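Local coordinates for protein adenylate kinase (Schistosoma mansoni, PDB 3UMF) that catalyses the reversible transfer of a phosphate group between adenine nucleotides, interconverting ATP and AMP with two molecules of ADP, at residues A[124-127]-A[128-132]; A[180-183]-A[184-188]; A[207-210]-A[211-215]. One frame throughout, in Å; residues are numbered along the deposited sequence.

Interaction 1: residues A[124-127]-A[128-132]; sequences IKFE and KEVCP
Val-130 lies over one face of the Phe-126 ring at the C-terminal end of helix 120-129, one of the helices packed against the parallel sheet of the adenylate kinase core. Val-130 CB stands 4.1 Å from the Phe-126 ring centroid and 8° off the ring normal, a CH-pi contact, while Val-130 CG2 rests 4.0 Å from Phe-126 CD2. The ring reaches this place because CG of Phe-126 is anti to the backbone N (chi1 180°), which carries it toward the helix end. Phe-33 makes an edge-to-face contact with the same ring, and Met-101 of helix 90-104 touches both Phe-126 and Val-130, so the pair joins helix 120-129 to the sheet and to its neighbour helix. Phe-126 O takes the helical bond from Val-130 N at 2.7 Å and a weak one from Cys-131 N as the helix ends. Lys-125 leans on Leu-90 and Leu-94 of helix 90-104, with Lys-128 alongside and their NZ atoms 6.8 Å apart. Glu-127 extends away from them, its OE2 3.7 Å from Pro-132 CA. Both carboxylate oxygens are engaged, OE1 in a probable hydrogen bond with Tyr-185 OH and OE2 by Cys-133 N, which should fix the rotation of the group. At the backbone, Glu-127 CA directs its hydrogen almost straight at Cys-131 O, 3.3 Å from the carbon.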
ATOM      1  N   ILE A 124      10.659  -2.272  -7.516  1.00 37.84           N
ATOM      2  CA  ILE A 124      11.839  -3.032  -7.912  1.00 39.89           C
ATOM      3  C   ILE A 124      12.916  -3.036  -6.824  1.00 38.59           C
ATOM      4  O   ILE A 124      13.465  -4.089  -6.493  1.00 39.99           O
ATOM      5  CB  ILE A 124      12.420  -2.510  -9.249  1.00 39.17           C
ATOM      6  CG1 ILE A 124      11.452  -2.821 -10.397  1.00 37.79           C
ATOM      7  CG2 ILE A 124      13.781  -3.130  -9.528  1.00 42.19           C
ATOM      8  CD1 ILE A 124      11.762  -2.081 -11.679  1.00 42.01           C
ATOM      9  N   LYS A 125      13.210  -1.866  -6.260  1.00 33.38           N
ATOM     10  CA  LYS A 125      14.206  -1.773  -5.193  1.00 42.58           C
ATOM     11  C   LYS A 125      13.795  -2.551  -3.945  1.00 39.03           C
ATOM     12  O   LYS A 125      14.646  -3.100  -3.253  1.00 43.05           O
ATOM     13  CB  LYS A 125      14.494  -0.313  -4.833  1.00 46.93           C
ATOM     14  CG  LYS A 125      15.151   0.488  -5.942  1.00 61.15           C
ATOM     15  CD  LYS A 125      15.482   1.894  -5.473  1.00 68.89           C
ATOM     16  CE  LYS A 125      15.516   2.873  -6.633  1.00 75.38           C
ATOM     17  NZ  LYS A 125      15.719   4.273  -6.169  1.00 77.24           N
ATOM     18  N   PHE A 126      12.496  -2.591  -3.658  1.00 32.75           N
ATOM     19  CA  PHE A 126      12.000  -3.351  -2.514  1.00 35.69           C
ATOM     20  C   PHE A 126      12.297  -4.827  -2.707  1.00 31.32           C
ATOM     21  O   PHE A 126      12.830  -5.488  -1.817  1.00 38.43           O
ATOM     22  CB  PHE A 126      10.492  -3.150  -2.325  1.00 36.40           C
ATOM     23  CG  PHE A 126       9.918  -3.917  -1.159  1.00 35.75           C
ATOM     24  CD1 PHE A 126       9.516  -5.238  -1.300  1.00 29.76           C
ATOM     25  CD2 PHE A 126       9.780  -3.313   0.080  1.00 38.05           C
ATOM     26  CE1 PHE A 126       8.993  -5.942  -0.227  1.00 35.30           C
ATOM     27  CE2 PHE A 126       9.255  -4.013   1.156  1.00 37.69           C
ATOM     28  CZ  PHE A 126       8.862  -5.327   1.000  1.00 35.24           C
ATOM     29  N   GLU A 127      11.944  -5.341  -3.879  1.00 31.19           N
ATOM     30  CA  GLU A 127      12.134  -6.752  -4.180  1.00 38.72           C
ATOM     31  C   GLU A 127      13.616  -7.127  -4.227  1.00 38.68           C
ATOM     32  O   GLU A 127      13.976  -8.270  -3.958  1.00 41.14           O
ATOM     33  CB  GLU A 127      11.430  -7.120  -5.488  1.00 36.73           C
ATOM     34  CG  GLU A 127       9.937  -6.838  -5.465  1.00 36.92           C
ATOM     35  CD  GLU A 127       9.239  -7.255  -6.742  1.00 48.55           C
ATOM     36  OE1 GLU A 127       9.391  -6.549  -7.762  1.00 50.42           O
ATOM     37  OE2 GLU A 127       8.534  -8.285  -6.725  1.00 55.30           O
ATOM     38  N   LYS A 128      14.471  -6.162  -4.552  1.00 42.22           N
ATOM     39  CA  LYS A 128      15.913  -6.396  -4.565  1.00 52.33           C
ATOM     40  C   LYS A 128      16.483  -6.387  -3.152  1.00 54.63           C
ATOM     41  O   LYS A 128      17.121  -7.346  -2.720  1.00 57.89           O
ATOM     42  CB  LYS A 128      16.630  -5.338  -5.414  1.00 53.03           C
ATOM     43  CG  LYS A 128      18.153  -5.456  -5.399  1.00 65.53           C
ATOM     44  CD  LYS A 128      18.843  -4.264  -6.067  1.00 74.19           C
ATOM     45  CE  LYS A 128      19.182  -3.168  -5.062  1.00 79.90           C
ATOM     46  NZ  LYS A 128      18.437  -1.905  -5.329  1.00 81.39           N
ATOM     47  N   GLU A 129      16.232  -5.296  -2.436  1.00 50.06           N
ATOM     48  CA  GLU A 129      16.817  -5.061  -1.119  1.00 52.52           C
ATOM     49  C   GLU A 129      16.151  -5.868  -0.004  1.00 48.87           C
ATOM     50  O   GLU A 129      16.777  -6.152   1.015  1.00 49.22           O
ATOM     51  CB  GLU A 129      16.745  -3.570  -0.776  1.00 54.88           C
ATOM     52  CG  GLU A 129      17.439  -2.657  -1.773  1.00 66.49           C
ATOM     53  CD  GLU A 129      18.857  -2.321  -1.366  1.00 80.19           C
ATOM     54  OE1 GLU A 129      19.669  -3.256  -1.210  1.00 84.88           O
ATOM     55  OE2 GLU A 129      19.158  -1.120  -1.198  1.00 85.61           O
ATOM     56  N   VAL A 130      14.882  -6.225  -0.184  1.00 47.54           N
ATOM     57  CA  VAL A 130      14.155  -6.953   0.857  1.00 49.19           C
ATOM     58  C   VAL A 130      13.767  -8.362   0.406  1.00 49.88           C
ATOM     59  O   VAL A 130      14.469  -9.328   0.702  1.00 51.92           O
ATOM     60  CB  VAL A 130      12.898  -6.181   1.325  1.00 52.60           C
ATOM     61  CG1 VAL A 130      12.384  -6.758   2.636  1.00 54.68           C
ATOM     62  CG2 VAL A 130      13.215  -4.704   1.489  1.00 51.64           C
ATOM     63  N   CYS A 131      12.648  -8.473  -0.305  1.00 47.92           N
ATOM     64  CA  CYS A 131      12.216  -9.747  -0.872  1.00 54.00           C
ATOM     65  C   CYS A 131      11.153  -9.512  -1.942  1.00 47.96           C
ATOM     66  O   CYS A 131      10.443  -8.506  -1.901  1.00 38.14           O
ATOM     67  CB  CYS A 131      11.684 -10.684   0.218  1.00 57.80           C
ATOM     68  SG  CYS A 131      10.194 -10.112   1.046  1.00 55.29           S
ATOM     69  N   PRO A 132      11.054 -10.432  -2.917  1.00 54.11           N
ATOM     70  CA  PRO A 132      10.032 -10.316  -3.965  1.00 49.21           C
ATOM     71  C   PRO A 132       8.633 -10.368  -3.363  1.00 43.72           C
ATOM     72  O   PRO A 132       8.421 -11.066  -2.369  1.00 48.39           O
ATOM     73  CB  PRO A 132      10.276 -11.556  -4.829  1.00 51.82           C
ATOM     74  CG  PRO A 132      11.707 -11.909  -4.588  1.00 59.21           C
ATOM     75  CD  PRO A 132      11.946 -11.583  -3.145  1.00 58.59           C
TER

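Interaction 2: residues A[180-183]-A[184-188]; sequences PVIE and HYKQQ
Pro-180 O receives His-184 N at 3.0 Å, the first of a ladder of i to i+4 bonds that joins 180-183 to 184-188 in the last turns of helix 179-186. Ile-182 O and Glu-183 O accept Lys-186 N and Gln-187 N as further i to i+4 bonds, whereas the bond from Tyr-185 N to Val-181 O is weak. That carbonyl also lies at the edge of the Tyr-185 ring, with Val-181 O 3.2 Å from CD2. Val-181 CG2 meets the same edge in the ring plane, 3.8 Å from Tyr-185 CE2. The methyl points there because it is anti to the backbone N, with CG1 at chi1 72°. Over a face of the tyrosine ring lies His-184 CD2, 3.7 Å above its centre, so that the phenol is bordered by its two helix neighbours on the way to Glu-127 OE1. Ile-182 and Lys-186 run alongside each other, CG2 to CE 3.9 Å, and the lysine stem continues onto Val-191 and Thr-193. On the exposed side Glu-183 and Gln-187 cross at about a right angle, their carboxylate and amide planes 55° apart, joined by a weak bond from Gln-187 NE2 to Glu-183 OE2 (3.3 Å). Tyr-185 and Ile-182 face strand 135-140 and His-184 faces helix 120-129, as expected of an amphipathic helix, here 179-186, packed on the parallel sheet of the Rossmann-like nucleoside monophosphate kinase core.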
ATOM      1  N   PRO A 180       2.615   2.755 -14.595  1.00 32.01           N
ATOM      2  CA  PRO A 180       3.700   1.825 -14.938  1.00 28.73           C
ATOM      3  C   PRO A 180       3.995   0.779 -13.859  1.00 30.49           C
ATOM      4  O   PRO A 180       4.482  -0.298 -14.197  1.00 26.71           O
ATOM      5  CB  PRO A 180       4.910   2.743 -15.150  1.00 33.92           C
ATOM      6  CG  PRO A 180       4.590   3.982 -14.408  1.00 41.73           C
ATOM      7  CD  PRO A 180       3.101   4.142 -14.465  1.00 36.10           C
ATOM      8  N   VAL A 181       3.711   1.069 -12.593  1.00 31.58           N
ATOM      9  CA  VAL A 181       3.973   0.068 -11.562  1.00 30.74           C
ATOM     10  C   VAL A 181       2.944  -1.062 -11.625  1.00 28.45           C
ATOM     11  O   VAL A 181       3.280  -2.231 -11.438  1.00 29.34           O
ATOM     12  CB  VAL A 181       4.103   0.676 -10.137  1.00 40.57           C
ATOM     13  CG1 VAL A 181       2.758   1.132  -9.596  1.00 30.26           C
ATOM     14  CG2 VAL A 181       4.748  -0.329  -9.193  1.00 42.73           C
ATOM     15  N   ILE A 182       1.699  -0.711 -11.928  1.00 27.77           N
ATOM     16  CA  ILE A 182       0.646  -1.706 -12.089  1.00 27.99           C
ATOM     17  C   ILE A 182       0.891  -2.569 -13.327  1.00 31.46           C
ATOM     18  O   ILE A 182       0.742  -3.790 -13.281  1.00 34.12           O
ATOM     19  CB  ILE A 182      -0.743  -1.040 -12.159  1.00 34.53           C
ATOM     20  CG1 ILE A 182      -1.111  -0.460 -10.789  1.00 29.82           C
ATOM     21  CG2 ILE A 182      -1.802  -2.033 -12.609  1.00 33.66           C
ATOM     22  CD1 ILE A 182      -2.362   0.391 -10.804  1.00 31.87           C
ATOM     23  N   GLU A 183       1.277  -1.936 -14.431  1.00 26.78           N
ATOM     24  CA  GLU A 183       1.571  -2.677 -15.656  1.00 32.54           C
ATOM     25  C   GLU A 183       2.762  -3.622 -15.478  1.00 31.29           C
ATOM     26  O   GLU A 183       2.753  -4.739 -15.992  1.00 31.82           O
ATOM     27  CB  GLU A 183       1.813  -1.723 -16.825  1.00 38.11           C
ATOM     28  CG  GLU A 183       2.050  -2.428 -18.153  1.00 59.33           C
ATOM     29  CD  GLU A 183       0.876  -3.296 -18.575  1.00 74.38           C
ATOM     30  OE1 GLU A 183      -0.282  -2.878 -18.364  1.00 80.38           O
ATOM     31  OE2 GLU A 183       1.111  -4.398 -19.116  1.00 75.49           O
ATOM     32  N   HIS A 184       3.773  -3.171 -14.739  1.00 29.59           N
ATOM     33  CA  HIS A 184       4.963  -3.976 -14.465  1.00 31.19           C
ATOM     34  C   HIS A 184       4.635  -5.297 -13.766  1.00 32.00           C
ATOM     35  O   HIS A 184       5.128  -6.355 -14.155  1.00 30.59           O
ATOM     36  CB  HIS A 184       5.965  -3.175 -13.629  1.00 33.55           C
ATOM     37  CG  HIS A 184       7.169  -3.959 -13.206  1.00 31.39           C
ATOM     38  ND1 HIS A 184       8.168  -4.322 -14.084  1.00 30.69           N
ATOM     39  CD2 HIS A 184       7.534  -4.445 -11.997  1.00 30.98           C
ATOM     40  CE1 HIS A 184       9.097  -4.999 -13.433  1.00 32.47           C
ATOM     41  NE2 HIS A 184       8.737  -5.089 -12.164  1.00 29.61           N
ATOM     42  N   TYR A 185       3.801  -5.241 -12.733  1.00 24.41           N
ATOM     43  CA  TYR A 185       3.446  -6.458 -12.010  1.00 28.16           C
ATOM     44  C   TYR A 185       2.339  -7.252 -12.698  1.00 33.77           C
ATOM     45  O   TYR A 185       2.204  -8.455 -12.478  1.00 30.29           O
ATOM     46  CB  TYR A 185       3.090  -6.148 -10.554  1.00 24.57           C
ATOM     47  CG  TYR A 185       4.287  -5.709  -9.749  1.00 31.40           C
ATOM     48  CD1 TYR A 185       5.224  -6.634  -9.306  1.00 30.52           C
ATOM     49  CD2 TYR A 185       4.493  -4.373  -9.446  1.00 29.37           C
ATOM     50  CE1 TYR A 185       6.329  -6.238  -8.577  1.00 35.54           C
ATOM     51  CE2 TYR A 185       5.595  -3.967  -8.715  1.00 31.92           C
ATOM     52  CZ  TYR A 185       6.507  -4.904  -8.284  1.00 38.03           C
ATOM     53  OH  TYR A 185       7.606  -4.509  -7.558  1.00 38.77           O
ATOM     54  N   LYS A 186       1.551  -6.582 -13.534  1.00 26.51           N
ATOM     55  CA  LYS A 186       0.516  -7.265 -14.301  1.00 31.84           C
ATOM     56  C   LYS A 186       1.142  -8.214 -15.324  1.00 31.23           C
ATOM     57  O   LYS A 186       0.638  -9.312 -15.552  1.00 36.95           O
ATOM     58  CB  LYS A 186      -0.397  -6.253 -14.995  1.00 36.25           C
ATOM     59  CG  LYS A 186      -1.869  -6.626 -14.966  1.00 39.83           C
ATOM     60  CD  LYS A 186      -2.726  -5.572 -15.658  1.00 43.55           C
ATOM     61  CE  LYS A 186      -3.559  -4.775 -14.664  1.00 50.33           C
ATOM     62  NZ  LYS A 186      -4.367  -3.722 -15.347  1.00 57.76           N
ATOM     63  N   GLN A 187       2.247  -7.786 -15.928  1.00 28.34           N
ATOM     64  CA  GLN A 187       2.982  -8.615 -16.881  1.00 35.06           C
ATOM     65  C   GLN A 187       3.538  -9.880 -16.235  1.00 34.48           C
ATOM     66  O   GLN A 187       3.756 -10.884 -16.913  1.00 29.40           O
ATOM     67  CB  GLN A 187       4.119  -7.813 -17.519  1.00 34.92           C
ATOM     68  CG  GLN A 187       3.655  -6.747 -18.496  1.00 45.03           C
ATOM     69  CD  GLN A 187       4.764  -5.791 -18.892  1.00 51.94           C
ATOM     70  OE1 GLN A 187       5.940  -6.037 -18.620  1.00 57.83           O
ATOM     71  NE2 GLN A 187       4.392  -4.689 -19.531  1.00 52.46           N
ATOM     72  N   GLN A 188       3.766  -9.825 -14.926  1.00 27.31           N
ATOM     73  CA  GLN A 188       4.299 -10.970 -14.194  1.00 35.98           C
ATOM     74  C   GLN A 188       3.177 -11.817 -13.614  1.00 29.88           C
ATOM     75  O   GLN A 188       3.434 -12.768 -12.874  1.00 31.49           O
ATOM     76  CB  GLN A 188       5.209 -10.505 -13.057  1.00 30.95           C
ATOM     77  CG  GLN A 188       6.321  -9.572 -13.481  1.00 34.41           C
ATOM     78  CD  GLN A 188       7.171  -9.128 -12.307  1.00 36.61           C
ATOM     79  OE1 GLN A 188       7.545  -9.937 -11.460  1.00 36.34           O
ATOM     80  NE2 GLN A 188       7.467  -7.836 -12.245  1.00 42.23           N
TER

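Interaction 3: residues A[207-210]-A[211-215]; sequences VNHE and LQKFG
Glu-210 OE2 is gripped by three groups: Lys-213 NZ, His-209 ND1 and Lys-206 NZ from one turn earlier. They meet near the C-terminus of the chain, where helix 200-212 packs on the parallel sheet and closes in a Schellman motif. The stronger hold of Lys-213 is on the other oxygen, NZ to Glu-210 OE1 at 2.8 Å, approached on the syn side and 18° out of the carboxylate plane; its bond to OE2 is weak. The extended Lys-213 chain runs along Glu-210, whose bend at chi2 (-57°) turns the carboxylate toward NZ. Glu-210 OE2 lies in the His-209 ring plane, while His-209 ND1 meets it from above the carboxylate plane, at 3.2 Å. Two ammonium groups and the imidazole thus share one carboxylate, which probably keeps it ionised and limits its rotation. Val-207 and Leu-211 form the buried apolar side, running alongside each other, CG1 to CD1 3.8 Å, and reaching strands 135-140 and 191-195. On a separate flank, Asn-208 contacts helix 42-53. In the backbone, Leu-211 N bonds to Val-207 O in regular fashion, but both bonds of Gln-212 N, to Asn-208 O and His-209 O, are weak. Lys-213 N turns instead to Glu-210 O at 3.0 Å, meeting it from above the carbonyl plane, a sign that the helix is tightening. A type I turn from Gln-212 to Gly-215 follows, and Gly-215, with positive phi, is the C-prime residue: its N bonds to Gln-212 O while Val-216 N returns to Leu-211 O. Phe-214 packs on Ile-192 and Cys-135, and the edge of its ring comes near Glu-210 O, with CD2 3.8 Å from that oxygen.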
ATOM      1  N   VAL A 207     -11.813 -10.446  -2.672  1.00 25.29           N
ATOM      2  CA  VAL A 207     -10.396 -10.384  -2.323  1.00 28.39           C
ATOM      3  C   VAL A 207      -9.910 -11.707  -1.742  1.00 27.49           C
ATOM      4  O   VAL A 207      -8.852 -12.211  -2.120  1.00 23.86           O
ATOM      5  CB  VAL A 207     -10.103  -9.251  -1.308  1.00 31.18           C
ATOM      6  CG1 VAL A 207      -8.691  -9.373  -0.765  1.00 43.25           C
ATOM      7  CG2 VAL A 207     -10.304  -7.897  -1.954  1.00 29.93           C
ATOM      8  N   ASN A 208     -10.690 -12.272  -0.828  1.00 27.62           N
ATOM      9  CA  ASN A 208     -10.331 -13.546  -0.211  1.00 28.85           C
ATOM     10  C   ASN A 208     -10.334 -14.695  -1.211  1.00 28.79           C
ATOM     11  O   ASN A 208      -9.535 -15.621  -1.097  1.00 27.05           O
ATOM     12  CB  ASN A 208     -11.254 -13.858   0.970  1.00 37.35           C
ATOM     13  CG  ASN A 208     -11.077 -12.881   2.115  1.00 45.07           C
ATOM     14  OD1 ASN A 208     -10.044 -12.221   2.228  1.00 45.24           O
ATOM     15  ND2 ASN A 208     -12.083 -12.788   2.974  1.00 50.04           N
ATOM     16  N   HIS A 209     -11.236 -14.630  -2.186  1.00 30.64           N
ATOM     17  CA  HIS A 209     -11.310 -15.642  -3.234  1.00 33.37           C
ATOM     18  C   HIS A 209     -10.063 -15.594  -4.113  1.00 34.29           C
ATOM     19  O   HIS A 209      -9.499 -16.627  -4.467  1.00 31.98           O
ATOM     20  CB  HIS A 209     -12.567 -15.441  -4.086  1.00 32.18           C
ATOM     21  CG  HIS A 209     -12.741 -16.469  -5.161  1.00 35.66           C
ATOM     22  ND1 HIS A 209     -12.339 -16.259  -6.462  1.00 36.69           N
ATOM     23  CD2 HIS A 209     -13.272 -17.714  -5.128  1.00 41.26           C
ATOM     24  CE1 HIS A 209     -12.616 -17.330  -7.185  1.00 33.11           C
ATOM     25  NE2 HIS A 209     -13.183 -18.227  -6.399  1.00 43.66           N
ATOM     26  N   GLU A 210      -9.628 -14.385  -4.447  1.00 30.61           N
ATOM     27  CA  GLU A 210      -8.454 -14.209  -5.294  1.00 27.00           C
ATOM     28  C   GLU A 210      -7.152 -14.537  -4.559  1.00 27.63           C
ATOM     29  O   GLU A 210      -6.242 -15.123  -5.142  1.00 27.92           O
ATOM     30  CB  GLU A 210      -8.421 -12.792  -5.871  1.00 25.90           C
ATOM     31  CG  GLU A 210      -9.586 -12.488  -6.798  1.00 21.35           C
ATOM     32  CD  GLU A 210      -9.672 -13.467  -7.953  1.00 36.83           C
ATOM     33  OE1 GLU A 210      -8.641 -13.686  -8.624  1.00 35.31           O
ATOM     34  OE2 GLU A 210     -10.765 -14.024  -8.192  1.00 42.60           O
ATOM     35  N   LEU A 211      -7.072 -14.171  -3.280  1.00 28.91           N
ATOM     36  CA  LEU A 211      -5.886 -14.454  -2.469  1.00 31.99           C
ATOM     37  C   LEU A 211      -5.621 -15.952  -2.318  1.00 32.27           C
ATOM     38  O   LEU A 211      -4.486 -16.367  -2.081  1.00 31.34           O
ATOM     39  CB  LEU A 211      -6.003 -13.805  -1.089  1.00 30.37           C
ATOM     40  CG  LEU A 211      -5.660 -12.318  -1.008  1.00 30.23           C
ATOM     41  CD1 LEU A 211      -5.952 -11.784   0.389  1.00 27.32           C
ATOM     42  CD2 LEU A 211      -4.200 -12.088  -1.379  1.00 28.74           C
ATOM     43  N   GLN A 212      -6.672 -16.755  -2.447  1.00 30.47           N
ATOM     44  CA  GLN A 212      -6.548 -18.207  -2.380  1.00 41.35           C
ATOM     45  C   GLN A 212      -5.653 -18.722  -3.498  1.00 38.77           C
ATOM     46  O   GLN A 212      -4.893 -19.668  -3.309  1.00 39.88           O
ATOM     47  CB  GLN A 212      -7.927 -18.862  -2.484  1.00 51.91           C
ATOM     48  CG  GLN A 212      -8.421 -19.500  -1.200  1.00 65.67           C
ATOM     49  CD  GLN A 212      -9.829 -20.049  -1.329  1.00 77.42           C
ATOM     50  OE1 GLN A 212     -10.172 -20.684  -2.327  1.00 82.69           O
ATOM     51  NE2 GLN A 212     -10.656 -19.796  -0.322  1.00 79.23           N
ATOM     52  N   LYS A 213      -5.744 -18.082  -4.660  1.00 36.30           N
ATOM     53  CA  LYS A 213      -4.954 -18.472  -5.825  1.00 40.83           C
ATOM     54  C   LYS A 213      -3.457 -18.270  -5.599  1.00 40.58           C
ATOM     55  O   LYS A 213      -2.635 -18.888  -6.272  1.00 42.84           O
ATOM     56  CB  LYS A 213      -5.416 -17.702  -7.065  1.00 39.85           C
ATOM     57  CG  LYS A 213      -6.901 -17.850  -7.379  1.00 38.88           C
ATOM     58  CD  LYS A 213      -7.273 -17.076  -8.635  1.00 42.13           C
ATOM     59  CE  LYS A 213      -8.781 -17.019  -8.835  1.00 42.71           C
ATOM     60  NZ  LYS A 213      -9.155 -16.120  -9.966  1.00 44.40           N
ATOM     61  N   PHE A 214      -3.103 -17.406  -4.655  1.00 34.89           N
ATOM     62  CA  PHE A 214      -1.698 -17.194  -4.316  1.00 34.56           C
ATOM     63  C   PHE A 214      -1.308 -17.957  -3.055  1.00 37.07           C
ATOM     64  O   PHE A 214      -0.278 -17.678  -2.442  1.00 41.90           O
ATOM     65  CB  PHE A 214      -1.388 -15.701  -4.176  1.00 33.58           C
ATOM     66  CG  PHE A 214      -1.391 -14.963  -5.488  1.00 33.51           C
ATOM     67  CD1 PHE A 214      -0.232 -14.852  -6.238  1.00 39.09           C
ATOM     68  CD2 PHE A 214      -2.555 -14.398  -5.979  1.00 33.37           C
ATOM     69  CE1 PHE A 214      -0.232 -14.180  -7.452  1.00 39.82           C
ATOM     70  CE2 PHE A 214      -2.562 -13.725  -7.192  1.00 35.16           C
ATOM     71  CZ  PHE A 214      -1.399 -13.617  -7.928  1.00 39.08           C
ATOM     72  N   GLY A 215      -2.140 -18.924  -2.676  1.00 40.96           N
ATOM     73  CA  GLY A 215      -1.863 -19.776  -1.534  1.00 43.42           C
ATOM     74  C   GLY A 215      -2.103 -19.129  -0.182  1.00 44.96           C
ATOM     75  O   GLY A 215      -1.547 -19.570   0.822  1.00 47.05           O
TER

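How the interactions relate
All three interactions are local contacts near the C-terminal ends of helices that pack on the parallel sheet, and all are partly buried. Phe-126, Val-181 with Tyr-185, and Val-207 with Leu-211 are the buried side chains; Glu-183, Gln-187 and Lys-213 are exposed polar ones. Interactions 1 and 2 touch, the Glu-127 and Tyr-185 pair being the joint between helices 120-129 and 179-186, beside Ile-124 on His-184. Interaction 3 touches neither, its nearest atoms about 10 Å and 7 Å away. Interactions 2 and 3 both reach strands 135-140 and 191-195, whereas interaction 1 meets strand 30-35 and helix 90-104. A CH-pi contact marks the first, a weak amide-carboxylate bond the second, a salt bridge the third.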